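Local coordinates for Glyoxalase/bleomycin resistance protein/dioxygenase (PDB 4MYM) that is of unconfirmed activity but belongs to the glyoxalase/bleomycin resistance protein/dioxygenase family and may act as a metal-dependent enzyme or an antibiotic-binding protein, at residues D33-H39 with I72-A78; L41-V45 with R59-A64; R97-V103 with G146-F152; S44-Y48 with F141-E147. One frame throughout, in Å; residues are numbered along the deposited sequence.

Contact 1: D33-H39 with I72-A78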
loop_
_atom_site.group_PDB
_atom_site.type_symbol
_atom_site.label_atom_id
_atom_site.label_comp_id
_atom_site.label_asym_id
_atom_site.label_seq_id
_atom_site.Cartn_x
_atom_site.Cartn_y
_atom_site.Cartn_z
ATOM N N ASP A 33 5.671 -5.321 -0.882
ATOM C CA ASP A 33 6.196 -4.075 -0.353
ATOM C C ASP A 33 5.250 -2.932 -0.737
ATOM O O ASP A 33 4.757 -2.861 -1.873
ATOM C CB ASP A 33 7.590 -3.759 -0.933
ATOM C CG ASP A 33 8.608 -4.899 -0.782
ATOM O OD1 ASP A 33 8.464 -5.975 -1.421
ATOM O OD2 ASP A 33 9.613 -4.671 -0.060
ATOM N N LEU A 34 4.996 -2.040 0.209
ATOM C CA LEU A 34 4.247 -0.809 -0.059
ATOM C C LEU A 34 5.227 0.330 0.075
ATOM O O LEU A 34 5.786 0.540 1.154
ATOM C CB LEU A 34 3.091 -0.646 0.928
ATOM C CG LEU A 34 2.439 0.741 0.931
ATOM C CD1 LEU A 34 1.780 1.019 -0.408
ATOM C CD2 LEU A 34 1.434 0.845 2.068
ATOM N N CYS A 35 5.456 1.054 -1.023
ATOM C CA CYS A 35 6.475 2.080 -1.060
ATOM C C CYS A 35 5.855 3.464 -1.294
ATOM O O CYS A 35 5.329 3.780 -2.376
ATOM C CB CYS A 35 7.510 1.765 -2.128
ATOM S SG CYS A 35 8.902 2.894 -2.102
ATOM N N LEU A 36 5.904 4.270 -0.245
ATOM C CA LEU A 36 5.369 5.612 -0.291
ATOM C C LEU A 36 6.359 6.537 -0.991
ATOM O O LEU A 36 7.583 6.396 -0.847
ATOM C CB LEU A 36 5.083 6.116 1.124
ATOM C CG LEU A 36 4.192 5.231 2.007
ATOM C CD1 LEU A 36 3.937 5.896 3.347
ATOM C CD2 LEU A 36 2.877 4.906 1.342
ATOM N N VAL A 37 5.813 7.492 -1.730
ATOM C CA VAL A 37 6.610 8.489 -2.422
ATOM C C VAL A 37 6.808 9.655 -1.459
ATOM O O VAL A 37 5.838 10.258 -0.986
ATOM C CB VAL A 37 5.921 8.924 -3.724
ATOM C CG1 VAL A 37 6.653 10.091 -4.375
ATOM C CG2 VAL A 37 5.837 7.739 -4.675
ATOM N N THR A 38 8.065 9.942 -1.140
ATOM C CA THR A 38 8.386 11.017 -0.213
ATOM C C THR A 38 9.089 12.183 -0.933
ATOM O O THR A 38 9.590 12.028 -2.066
ATOM C CB THR A 38 9.236 10.504 0.980
ATOM O OG1 THR A 38 9.330 11.522 1.990
ATOM C CG2 THR A 38 10.631 10.097 0.542
ATOM N N HIS A 39 9.066 13.348 -0.281
ATOM C CA HIS A 39 9.817 14.531 -0.713
ATOM C C HIS A 39 10.803 14.998 0.357
ATOM O O HIS A 39 11.486 16.008 0.190
ATOM C CB HIS A 39 8.849 15.658 -1.073
ATOM C CG HIS A 39 7.835 15.252 -2.084
ATOM N ND1 HIS A 39 8.132 15.119 -3.423
ATOM C CD2 HIS A 39 6.537 14.895 -1.951
ATOM C CE1 HIS A 39 7.054 14.724 -4.073
ATOM N NE2 HIS A 39 6.076 14.565 -3.201
ATOM N N ILE A 72 6.132 -5.061 3.626
ATOM C CA ILE A 72 7.279 -4.237 3.945
ATOM C C ILE A 72 6.911 -2.793 3.601
ATOM O O ILE A 72 6.500 -2.510 2.478
ATOM C CB ILE A 72 8.524 -4.650 3.141
ATOM C CG1 ILE A 72 8.928 -6.098 3.478
ATOM C CG2 ILE A 72 9.674 -3.667 3.364
ATOM C CD1 ILE A 72 9.232 -6.349 4.942
ATOM N N LEU A 73 7.022 -1.897 4.579
ATOM C CA LEU A 73 6.788 -0.477 4.328
ATOM C C LEU A 73 8.095 0.156 3.911
ATOM O O LEU A 73 9.126 -0.036 4.572
ATOM C CB LEU A 73 6.236 0.209 5.572
ATOM C CG LEU A 73 5.937 1.708 5.474
ATOM C CD1 LEU A 73 4.833 2.015 4.473
ATOM C CD2 LEU A 73 5.544 2.195 6.858
ATOM N N ALA A 74 8.046 0.916 2.821
ATOM C CA ALA A 74 9.225 1.546 2.244
ATOM C C ALA A 74 8.962 3.010 1.872
ATOM O O ALA A 74 7.811 3.443 1.738
ATOM C CB ALA A 74 9.683 0.759 1.018
ATOM N N LEU A 75 10.044 3.771 1.745
ATOM C CA LEU A 75 9.977 5.171 1.347
ATOM C C LEU A 75 11.013 5.431 0.273
ATOM O O LEU A 75 12.162 5.038 0.416
ATOM C CB LEU A 75 10.270 6.078 2.541
ATOM C CG LEU A 75 9.575 5.746 3.867
ATOM C CD1 LEU A 75 10.254 6.496 5.015
ATOM C CD2 LEU A 75 8.099 6.079 3.791
ATOM N N TRP A 76 10.626 6.156 -0.760
ATOM C CA TRP A 76 11.518 6.412 -1.884
ATOM C C TRP A 76 11.298 7.842 -2.370
ATOM O O TRP A 76 10.174 8.236 -2.683
ATOM C CB TRP A 76 11.222 5.411 -3.002
ATOM C CG TRP A 76 12.317 5.220 -4.024
ATOM C CD1 TRP A 76 13.520 5.868 -4.107
ATOM C CD2 TRP A 76 12.276 4.314 -5.121
ATOM N NE1 TRP A 76 14.236 5.405 -5.202
ATOM C CE2 TRP A 76 13.486 4.457 -5.838
ATOM C CE3 TRP A 76 11.336 3.386 -5.564
ATOM C CZ2 TRP A 76 13.773 3.700 -6.971
ATOM C CZ3 TRP A 76 11.626 2.638 -6.700
ATOM C CH2 TRP A 76 12.839 2.804 -7.383
ATOM N N ASP A 77 12.378 8.614 -2.408
ATOM C CA ASP A 77 12.322 10.004 -2.829
ATOM C C ASP A 77 11.818 10.135 -4.258
ATOM O O ASP A 77 12.303 9.424 -5.150
ATOM C CB ASP A 77 13.713 10.630 -2.749
ATOM C CG ASP A 77 13.702 12.083 -3.170
ATOM O OD1 ASP A 77 13.260 12.921 -2.357
ATOM O OD2 ASP A 77 14.097 12.366 -4.317
ATOM N N ALA A 78 10.872 11.058 -4.472
ATOM C CA ALA A 78 10.240 11.269 -5.778
ATOM C C ALA A 78 11.238 11.645 -6.884
ATOM O O ALA A 78 11.126 11.164 -8.013
ATOM C CB ALA A 78 9.160 12.349 -5.678
#
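T38 and C35 on strand 33-38 and I72 on strand 72-77 have much of their surface buried in this parallel pair, the first and last strands of a beta-alpha-beta-beta-beta module of the vicinal oxygen chelate (glyoxalase) fold. The register runs unbroken from D33 opposite I72 to T38 opposite D77, a worked example of how such a module closes on itself. I72 opens the series of hydrogen bonds, its O accepting L34 N at 2.8 Å. Its side chain runs beside that of D33, with I72 CB 3.4 Å from D33 OD2. C35 SG, set anti to the backbone N (chi1 -173°), rests 3.9 Å from A74 CB and 3.5 Å from W76 CB, at the edge of the indole. The other edge of strand 33-38 pairs antiparallel with a strand of the second subunit, so the sheet continues across the dimer. At the far end T38 N reaches W76 O over 3.1 Å, while its hydroxyl is hydrogen-bonded to S44 of the following helix. T38 O accepts A78 N at 2.9 Å, just where D77 caps helix 78-85, and A78 CB sits 3.6 Å from V37 CG1.

Contact 2: L41-V45 with R59-A64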
loop_
_atom_site.group_PDB
_atom_site.type_symbol
_atom_site.label_atom_id
_atom_site.label_comp_id
_atom_site.label_asym_id
_atom_site.label_seq_id
_atom_site.Cartn_x
_atom_site.Cartn_y
_atom_site.Cartn_z
ATOM N N LEU A 41 12.900 12.446 2.834
ATOM C CA LEU A 41 13.078 11.095 3.349
ATOM C C LEU A 41 13.319 11.099 4.861
ATOM O O LEU A 41 12.688 10.339 5.587
ATOM C CB LEU A 41 14.225 10.389 2.618
ATOM C CG LEU A 41 14.614 9.005 3.139
ATOM C CD1 LEU A 41 13.487 8.007 2.899
ATOM C CD2 LEU A 41 15.904 8.534 2.483
ATOM N N GLU A 42 14.220 11.952 5.345
ATOM C CA GLU A 42 14.583 11.904 6.767
ATOM C C GLU A 42 13.427 12.264 7.692
ATOM O O GLU A 42 13.281 11.661 8.746
ATOM C CB GLU A 42 15.835 12.748 7.066
ATOM C CG GLU A 42 17.101 12.219 6.396
ATOM C CD GLU A 42 17.258 10.710 6.507
ATOM O OE1 GLU A 42 17.098 10.172 7.623
ATOM O OE2 GLU A 42 17.531 10.056 5.476
ATOM N N ALA A 43 12.590 13.213 7.289
ATOM C CA ALA A 43 11.401 13.561 8.069
ATOM C C ALA A 43 10.382 12.411 8.052
ATOM O O ALA A 43 9.755 12.111 9.073
ATOM C CB ALA A 43 10.775 14.848 7.545
ATOM N N SER A 44 10.228 11.765 6.898
ATOM C CA SER A 44 9.386 10.579 6.795
ATOM C C SER A 44 9.913 9.455 7.676
ATOM O O SER A 44 9.165 8.891 8.444
ATOM C CB SER A 44 9.266 10.108 5.337
ATOM O OG SER A 44 8.429 10.979 4.598
ATOM N N VAL A 45 11.204 9.152 7.592
ATOM C CA VAL A 45 11.787 8.106 8.437
ATOM C C VAL A 45 11.503 8.406 9.925
ATOM O O VAL A 45 11.112 7.522 10.670
ATOM C CB VAL A 45 13.312 7.940 8.185
ATOM C CG1 VAL A 45 13.984 7.118 9.281
ATOM C CG2 VAL A 45 13.563 7.316 6.817
ATOM N N ARG A 59 18.782 0.825 3.728
ATOM C CA ARG A 59 18.897 2.150 3.138
ATOM C C ARG A 59 19.642 2.123 1.813
ATOM O O ARG A 59 20.631 1.421 1.678
ATOM C CB ARG A 59 19.676 3.055 4.071
ATOM C CG ARG A 59 18.855 3.711 5.160
ATOM C CD ARG A 59 19.705 4.783 5.805
ATOM N NE ARG A 59 19.060 5.417 6.941
ATOM C CZ ARG A 59 18.303 6.506 6.888
ATOM N NH1 ARG A 59 18.014 7.107 5.732
ATOM N NH2 ARG A 59 17.800 6.972 8.013
HETATM N N MSE A 60 19.166 2.896 0.845
HETATM C CA MSE A 60 19.889 3.109 -0.405
HETATM C C MSE A 60 19.717 4.562 -0.710
HETATM O O MSE A 60 18.958 5.256 -0.016
HETATM C CB MSE A 60 19.331 2.202 -1.504
HETATM C CG MSE A 60 19.638 0.728 -1.267
HETATM SE SE MSE A 60 21.589 0.391 -1.401
HETATM C CE MSE A 60 21.685 0.426 -3.375
ATOM N N PRO A 61 20.423 5.071 -1.735
ATOM C CA PRO A 61 20.218 6.483 -2.026
ATOM C C PRO A 61 18.735 6.811 -2.205
ATOM O O PRO A 61 18.022 6.135 -2.975
ATOM C CB PRO A 61 21.017 6.693 -3.320
ATOM C CG PRO A 61 22.123 5.698 -3.209
ATOM C CD PRO A 61 21.514 4.496 -2.546
ATOM N N GLY A 62 18.293 7.824 -1.459
ATOM C CA GLY A 62 16.905 8.279 -1.418
ATOM C C GLY A 62 15.887 7.214 -1.053
ATOM O O GLY A 62 14.717 7.332 -1.389
ATOM N N PHE A 63 16.323 6.194 -0.325
ATOM C CA PHE A 63 15.460 5.071 -0.011
ATOM C C PHE A 63 15.710 4.545 1.394
ATOM O O PHE A 63 16.849 4.449 1.850
ATOM C CB PHE A 63 15.666 3.935 -1.026
ATOM C CG PHE A 63 14.810 2.729 -0.766
ATOM C CD1 PHE A 63 13.519 2.657 -1.273
ATOM C CD2 PHE A 63 15.289 1.675 -0.007
ATOM C CE1 PHE A 63 12.722 1.544 -1.026
ATOM C CE2 PHE A 63 14.504 0.563 0.243
ATOM C CZ PHE A 63 13.216 0.496 -0.262
ATOM N N ALA A 64 14.622 4.199 2.064
ATOM C CA ALA A 64 14.678 3.445 3.305
ATOM C C ALA A 64 13.459 2.539 3.366
ATOM O O ALA A 64 12.400 2.884 2.845
ATOM C CB ALA A 64 14.717 4.381 4.501
#
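E42 and R59 supply the charged part of this contact, which joins the first turn of helix 41-51 to the hairpin of strands 56-60 and 63-66, all within the N-terminal module of the glyoxalase fold. The salt bridge is bidentate and end-on: R59 NH1 meets E42 OE2 at 3.0 Å, and R59 NH2 meets E42 OE1 at a longer 3.3 Å. Both oxygens use their syn lone pairs. The carboxylate and guanidinium planes are turned 29° from each other, and each oxygen lies somewhat out of the guanidinium plane; neither bond is straight. A bend at chi2 of E42 (-44°) folds its carboxylate over to the arginine, whose chain runs extended from CG to NE.

The apolar part lies beside the bridge. L41 sends CD2 against the backbone of the turn, 3.7 Å from F63 N and 3.8 Å from G62 C, and places CD1 4.2 Å from A64 CB. V45, one helical turn on, divides its branches: CG2 packs 3.9 Å from A64 CB, while CG1 lies 4.0 Å from R59 NH2. L75 of strand 72-77 touches both L41 and V45 and adds to this apolar patch.

Backbone bonds shape the turn itself. M60, a selenomethionine, and F63 bond to each other in both directions around a type II beta turn, in which G62 adopts a positive phi.

The chemistry is graded, with methyl groups on the inner side and a charge pair at the more exposed margin, where solvent would be expected to weaken the attraction between the ions.

Contact 3: R97-V103 with G146-F152; sequences RTVMVAV and GEFWEYF
R97 shows how one long side chain can fasten the entry to a pair of parallel strands, here 99-104 and 147-154 of the second beta-alpha-beta-beta-beta module. Its CB touches F148 CD1 at 3.6 Å, and CG keeps to the same ring atom. Bends at chi2 and chi3 (-65° and 91°) then curl the chain back over the G146 peptide, so that CD lies 3.6 Å from both G146 O and E147 O. NE and CZ pass across G146 O, which sits over one face of the guanidinium. At the tip, NH1 donates to E147 O at 2.9 Å and also to G143 O, while NH2 gives a 3.0 Å bond to a water that G146 N also binds.

Further along, aliphatic groups cover aromatic faces: CG of M100, a selenomethionine, stands 3.7 Å from the F148 ring centroid, and V101 CG1 stands 3.7 Å from that of the W149 six-membered ring. E150 OE1, 3.4 Å from M100 CE, is hydrogen-bonded to a bound molecule, probably from the crystallisation liquor, that may mark a pocket. The second subunit extends the sheet beyond strand 99-104.

Chemically, the cationic end of R97 serves backbone carbonyls instead of a carboxylate, and its charge probably polarises the peptides it crosses.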
loop_
_atom_site.group_PDB
_atom_site.type_symbol
_atom_site.label_atom_id
_atom_site.label_comp_id
_atom_site.label_asym_id
_atom_site.label_seq_id
_atom_site.Cartn_x
_atom_site.Cartn_y
_atom_site.Cartn_z
ATOM N N ARG A 97 -5.221 13.830 -0.003
ATOM C CA ARG A 97 -4.735 12.487 0.301
ATOM C C ARG A 97 -4.817 11.589 -0.935
ATOM O O ARG A 97 -5.828 11.578 -1.667
ATOM C CB ARG A 97 -5.520 11.861 1.460
ATOM C CG ARG A 97 -5.398 12.595 2.790
ATOM C CD ARG A 97 -3.996 12.569 3.363
ATOM N NE ARG A 97 -3.206 13.717 2.935
ATOM C CZ ARG A 97 -1.929 13.919 3.227
ATOM N NH1 ARG A 97 -1.234 13.038 3.937
ATOM N NH2 ARG A 97 -1.333 15.018 2.784
ATOM N N THR A 98 -3.762 10.798 -1.130
ATOM C CA THR A 98 -3.586 10.028 -2.365
ATOM C C THR A 98 -3.769 8.509 -2.278
ATOM O O THR A 98 -3.991 7.873 -3.293
ATOM C CB THR A 98 -2.189 10.289 -2.930
ATOM O OG1 THR A 98 -1.208 9.837 -2.005
ATOM C CG2 THR A 98 -1.986 11.764 -3.181
ATOM N N VAL A 99 -3.683 7.941 -1.078
ATOM C CA VAL A 99 -3.767 6.499 -0.867
ATOM C C VAL A 99 -4.049 6.248 0.613
ATOM O O VAL A 99 -3.696 7.089 1.452
ATOM C CB VAL A 99 -2.450 5.803 -1.282
ATOM C CG1 VAL A 99 -1.260 6.321 -0.467
ATOM C CG2 VAL A 99 -2.594 4.284 -1.184
HETATM N N MSE A 100 -4.682 5.123 0.928
HETATM C CA MSE A 100 -5.011 4.791 2.317
HETATM C C MSE A 100 -4.343 3.509 2.739
HETATM O O MSE A 100 -4.428 2.501 2.045
HETATM C CB MSE A 100 -6.524 4.681 2.514
HETATM C CG MSE A 100 -6.878 4.558 4.003
HETATM SE SE MSE A 100 -8.838 4.434 4.180
HETATM C CE MSE A 100 -9.066 2.486 3.975
ATOM N N VAL A 101 -3.676 3.558 3.888
ATOM C CA VAL A 101 -3.051 2.386 4.493
ATOM C C VAL A 101 -3.929 1.981 5.676
ATOM O O VAL A 101 -4.112 2.788 6.589
ATOM C CB VAL A 101 -1.611 2.731 4.922
ATOM C CG1 VAL A 101 -0.923 1.533 5.539
ATOM C CG2 VAL A 101 -0.821 3.222 3.709
ATOM N N ALA A 102 -4.472 0.752 5.675
ATOM C CA ALA A 102 -5.414 0.332 6.717
ATOM C C ALA A 102 -4.874 -0.799 7.597
ATOM O O ALA A 102 -4.214 -1.739 7.123
ATOM C CB ALA A 102 -6.750 -0.056 6.116
ATOM N N VAL A 103 -5.181 -0.672 8.885
ATOM C CA VAL A 103 -4.717 -1.551 9.928
ATOM C C VAL A 103 -5.947 -2.063 10.669
ATOM O O VAL A 103 -6.617 -1.298 11.345
ATOM C CB VAL A 103 -3.805 -0.770 10.895
ATOM C CG1 VAL A 103 -3.379 -1.631 12.069
ATOM C CG2 VAL A 103 -2.605 -0.188 10.162
ATOM N N GLY A 146 1.668 11.932 1.674
ATOM C CA GLY A 146 0.388 12.054 0.996
ATOM C C GLY A 146 -0.630 11.003 1.374
ATOM O O GLY A 146 -1.785 11.097 0.996
ATOM N N GLU A 147 -0.211 9.971 2.095
ATOM C CA GLU A 147 -1.133 8.925 2.472
ATOM C C GLU A 147 -1.901 9.341 3.722
ATOM O O GLU A 147 -1.467 10.232 4.475
ATOM C CB GLU A 147 -0.393 7.606 2.738
ATOM C CG GLU A 147 0.144 7.411 4.150
ATOM C CD GLU A 147 1.402 8.205 4.468
ATOM O OE1 GLU A 147 1.783 9.130 3.713
ATOM O OE2 GLU A 147 2.029 7.884 5.499
ATOM N N PHE A 148 -3.022 8.670 3.937
ATOM C CA PHE A 148 -3.605 8.604 5.272
ATOM C C PHE A 148 -3.724 7.168 5.733
ATOM O O PHE A 148 -3.747 6.235 4.920
ATOM C CB PHE A 148 -4.948 9.341 5.382
ATOM C CG PHE A 148 -6.086 8.758 4.588
ATOM C CD1 PHE A 148 -6.108 8.808 3.192
ATOM C CD2 PHE A 148 -7.201 8.248 5.238
ATOM C CE1 PHE A 148 -7.195 8.317 2.479
ATOM C CE2 PHE A 148 -8.277 7.747 4.532
ATOM C CZ PHE A 148 -8.287 7.795 3.153
ATOM N N TRP A 149 -3.801 7.028 7.047
ATOM C CA TRP A 149 -3.925 5.749 7.741
ATOM C C TRP A 149 -5.297 5.612 8.372
ATOM O O TRP A 149 -5.877 6.595 8.864
ATOM C CB TRP A 149 -2.869 5.657 8.837
ATOM C CG TRP A 149 -1.450 5.552 8.326
ATOM C CD1 TRP A 149 -0.716 6.530 7.713
ATOM C CD2 TRP A 149 -0.593 4.408 8.412
ATOM N NE1 TRP A 149 0.542 6.061 7.401
ATOM C CE2 TRP A 149 0.642 4.760 7.816
ATOM C CE3 TRP A 149 -0.752 3.116 8.930
ATOM C CZ2 TRP A 149 1.718 3.859 7.726
ATOM C CZ3 TRP A 149 0.299 2.230 8.836
ATOM C CH2 TRP A 149 1.522 2.604 8.237
ATOM N N GLU A 150 -5.818 4.393 8.327
ATOM C CA GLU A 150 -7.052 4.030 8.968
ATOM C C GLU A 150 -6.746 2.869 9.915
ATOM O O GLU A 150 -6.090 1.909 9.525
ATOM C CB GLU A 150 -8.078 3.587 7.947
ATOM C CG GLU A 150 -9.398 3.106 8.559
ATOM C CD GLU A 150 -10.257 2.334 7.597
ATOM O OE1 GLU A 150 -9.776 1.318 7.043
ATOM O OE2 GLU A 150 -11.427 2.703 7.408
ATOM N N TYR A 151 -7.167 2.996 11.169
ATOM C CA TYR A 151 -7.248 1.853 12.073
ATOM C C TYR A 151 -8.736 1.603 12.192
ATOM O O TYR A 151 -9.515 2.544 12.390
ATOM C CB TYR A 151 -6.647 2.156 13.450
ATOM C CG TYR A 151 -5.143 2.209 13.567
ATOM C CD1 TYR A 151 -4.331 2.652 12.521
ATOM C CD2 TYR A 151 -4.518 1.869 14.765
ATOM C CE1 TYR A 151 -2.958 2.711 12.651
ATOM C CE2 TYR A 151 -3.145 1.941 14.900
ATOM C CZ TYR A 151 -2.369 2.356 13.836
ATOM O OH TYR A 151 -1.002 2.441 13.984
ATOM N N PHE A 152 -9.161 0.356 12.018
ATOM C CA PHE A 152 -10.571 0.027 12.037
ATOM C C PHE A 152 -10.781 -1.303 12.751
ATOM O O PHE A 152 -9.873 -2.138 12.798
ATOM C CB PHE A 152 -11.195 -0.011 10.637
ATOM C CG PHE A 152 -10.790 -1.202 9.795
ATOM C CD1 PHE A 152 -9.569 -1.221 9.123
ATOM C CD2 PHE A 152 -11.639 -2.284 9.647
ATOM C CE1 PHE A 152 -9.193 -2.315 8.352
ATOM C CE2 PHE A 152 -11.259 -3.380 8.880
ATOM C CZ PHE A 152 -10.048 -3.387 8.224
HETATM O O HOH W 1 1.611 14.412 3.105
#

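Contact 4: S44-Y48 with F141-E147; sequences SVEFY and FPGPCGE
Helix 41-51 of the N-terminal module bridges, through F47 and Y48, to the turn between strands 136-142 and 147-154 of the C-terminal module, a junction between the paired halves of the glyoxalase fold. P144 touches both aromatic residues. Its CD stands over one face of the F47 ring in a CH-pi contact, 3.6 Å from the centroid and 16° off the normal, and also comes within 3.2 Å of Y48 OH. F47 CG lies anti to the backbone N (chi1 179°), which extends the phenyl toward the turn; its CZ then meets F141 CE1 at 4.3 Å, each ring presenting its edge.

Y48 comes from the opposite direction to E147, and its OH makes a hydrogen bond to E147 OE2 whose 2.5 Å length is unusually short and should be read with caution. OE2 lies at the edge of the phenol ring, in its plane, with the carboxylate turned 25° from it. W149 NE1 gives that oxygen a second partner. The turn is also tied within itself, G143 N bonding to E147 O at 2.9 Å. S44 OG, hydrogen-bonded to T38, has C145 SG 3.2 Å away. Finally, E147 OE1 uses its syn lone pair to accept C145 N at 2.9 Å.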
loop_
_atom_site.group_PDB
_atom_site.type_symbol
_atom_site.label_atom_id
_atom_site.label_comp_id
_atom_site.label_asym_id
_atom_site.label_seq_id
_atom_site.Cartn_x
_atom_site.Cartn_y
_atom_site.Cartn_z
ATOM N N SER A 44 10.228 11.765 6.898
ATOM C CA SER A 44 9.386 10.579 6.795
ATOM C C SER A 44 9.913 9.455 7.676
ATOM O O SER A 44 9.165 8.891 8.444
ATOM C CB SER A 44 9.266 10.108 5.337
ATOM O OG SER A 44 8.429 10.979 4.598
ATOM N N VAL A 45 11.204 9.152 7.592
ATOM C CA VAL A 45 11.787 8.106 8.437
ATOM C C VAL A 45 11.503 8.406 9.925
ATOM O O VAL A 45 11.112 7.522 10.670
ATOM C CB VAL A 45 13.312 7.940 8.185
ATOM C CG1 VAL A 45 13.984 7.118 9.281
ATOM C CG2 VAL A 45 13.563 7.316 6.817
ATOM N N GLU A 46 11.676 9.657 10.331
ATOM C CA GLU A 46 11.402 10.071 11.713
ATOM C C GLU A 46 9.950 9.776 12.137
ATOM O O GLU A 46 9.703 9.259 13.233
ATOM C CB GLU A 46 11.725 11.564 11.866
ATOM C CG GLU A 46 11.452 12.164 13.241
ATOM C CD GLU A 46 12.354 11.615 14.341
ATOM O OE1 GLU A 46 13.360 10.916 14.039
ATOM O OE2 GLU A 46 12.051 11.891 15.528
ATOM N N PHE A 47 9.000 10.074 11.255
ATOM C CA PHE A 47 7.576 9.830 11.530
ATOM C C PHE A 47 7.265 8.343 11.754
ATOM O O PHE A 47 6.699 7.966 12.781
ATOM C CB PHE A 47 6.720 10.401 10.383
ATOM C CG PHE A 47 5.234 10.190 10.553
ATOM C CD1 PHE A 47 4.630 9.022 10.128
ATOM C CD2 PHE A 47 4.433 11.181 11.127
ATOM C CE1 PHE A 47 3.267 8.820 10.283
ATOM C CE2 PHE A 47 3.068 10.990 11.281
ATOM C CZ PHE A 47 2.480 9.806 10.854
ATOM N N TYR A 48 7.655 7.480 10.811
ATOM C CA TYR A 48 7.243 6.074 10.899
ATOM C C TYR A 48 7.928 5.323 12.022
ATOM O O TYR A 48 7.317 4.430 12.619
ATOM C CB TYR A 48 7.413 5.341 9.559
ATOM C CG TYR A 48 6.612 6.025 8.482
ATOM C CD1 TYR A 48 5.224 5.860 8.395
ATOM C CD2 TYR A 48 7.232 6.901 7.597
ATOM C CE1 TYR A 48 4.487 6.530 7.424
ATOM C CE2 TYR A 48 6.512 7.568 6.627
ATOM C CZ TYR A 48 5.152 7.387 6.548
ATOM O OH TYR A 48 4.483 8.069 5.575
ATOM N N PHE A 141 -5.745 9.293 10.176
ATOM C CA PHE A 141 -4.697 10.283 10.328
ATOM C C PHE A 141 -3.815 10.374 9.081
ATOM O O PHE A 141 -3.563 9.352 8.432
ATOM C CB PHE A 141 -3.833 10.060 11.590
ATOM C CG PHE A 141 -3.091 8.742 11.640
ATOM C CD1 PHE A 141 -1.755 8.663 11.259
ATOM C CD2 PHE A 141 -3.703 7.604 12.139
ATOM C CE1 PHE A 141 -1.057 7.471 11.346
ATOM C CE2 PHE A 141 -3.008 6.405 12.233
ATOM C CZ PHE A 141 -1.687 6.339 11.838
ATOM N N PRO A 142 -3.371 11.599 8.731
ATOM C CA PRO A 142 -2.428 11.782 7.634
ATOM C C PRO A 142 -1.007 11.360 8.000
ATOM O O PRO A 142 -0.583 11.496 9.152
ATOM C CB PRO A 142 -2.460 13.296 7.399
ATOM C CG PRO A 142 -2.710 13.865 8.754
ATOM C CD PRO A 142 -3.597 12.870 9.461
ATOM N N GLY A 143 -0.285 10.823 7.024
ATOM C CA GLY A 143 1.158 10.643 7.150
ATOM C C GLY A 143 1.858 11.660 6.254
ATOM O O GLY A 143 1.198 12.418 5.546
ATOM N N PRO A 144 3.195 11.685 6.287
ATOM C CA PRO A 144 3.983 12.690 5.568
ATOM C C PRO A 144 4.194 12.429 4.055
ATOM O O PRO A 144 4.837 13.244 3.386
ATOM C CB PRO A 144 5.326 12.673 6.308
ATOM C CG PRO A 144 5.429 11.306 6.918
ATOM C CD PRO A 144 4.020 10.846 7.183
ATOM N N CYS A 145 3.674 11.327 3.521
ATOM C CA CYS A 145 3.874 11.000 2.108
ATOM C C CYS A 145 2.578 11.029 1.300
ATOM O O CYS A 145 2.406 10.253 0.341
ATOM C CB CYS A 145 4.549 9.627 1.992
ATOM S SG CYS A 145 6.220 9.595 2.664
ATOM N N GLY A 146 1.668 11.932 1.674
ATOM C CA GLY A 146 0.388 12.054 0.996
ATOM C C GLY A 146 -0.630 11.003 1.374
ATOM O O GLY A 146 -1.785 11.097 0.996
ATOM N N GLU A 147 -0.211 9.971 2.095
ATOM C CA GLU A 147 -1.133 8.925 2.472
ATOM C C GLU A 147 -1.901 9.341 3.722
ATOM O O GLU A 147 -1.467 10.232 4.475
ATOM C CB GLU A 147 -0.393 7.606 2.738
ATOM C CG GLU A 147 0.144 7.411 4.150
ATOM C CD GLU A 147 1.402 8.205 4.468
ATOM O OE1 GLU A 147 1.783 9.130 3.713
ATOM O OE2 GLU A 147 2.029 7.884 5.499
#

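In the fold
Contacts 1 and 2 build the N-terminal module: contact 2 is nested in the loop that contact 1 closes, their centres are 8 Å apart, and strands 72-77 and 63-66 are neighbours in one sheet. Contact 3 follows later in the chain and joins the first and last strands of the second sheet, its centre 14 Å from that of contact 1 and about 20 Å from that of contact 2. Contact 4 joins the halves, sharing helix 41-51 with contact 2 and G146 and E147 with contact 3; its centre is 10 Å from those of contacts 1 and 3. One strand of contact 1 (33-38) and one of contact 3 (99-104) also pair with the second subunit, linking module closure to dimer assembly.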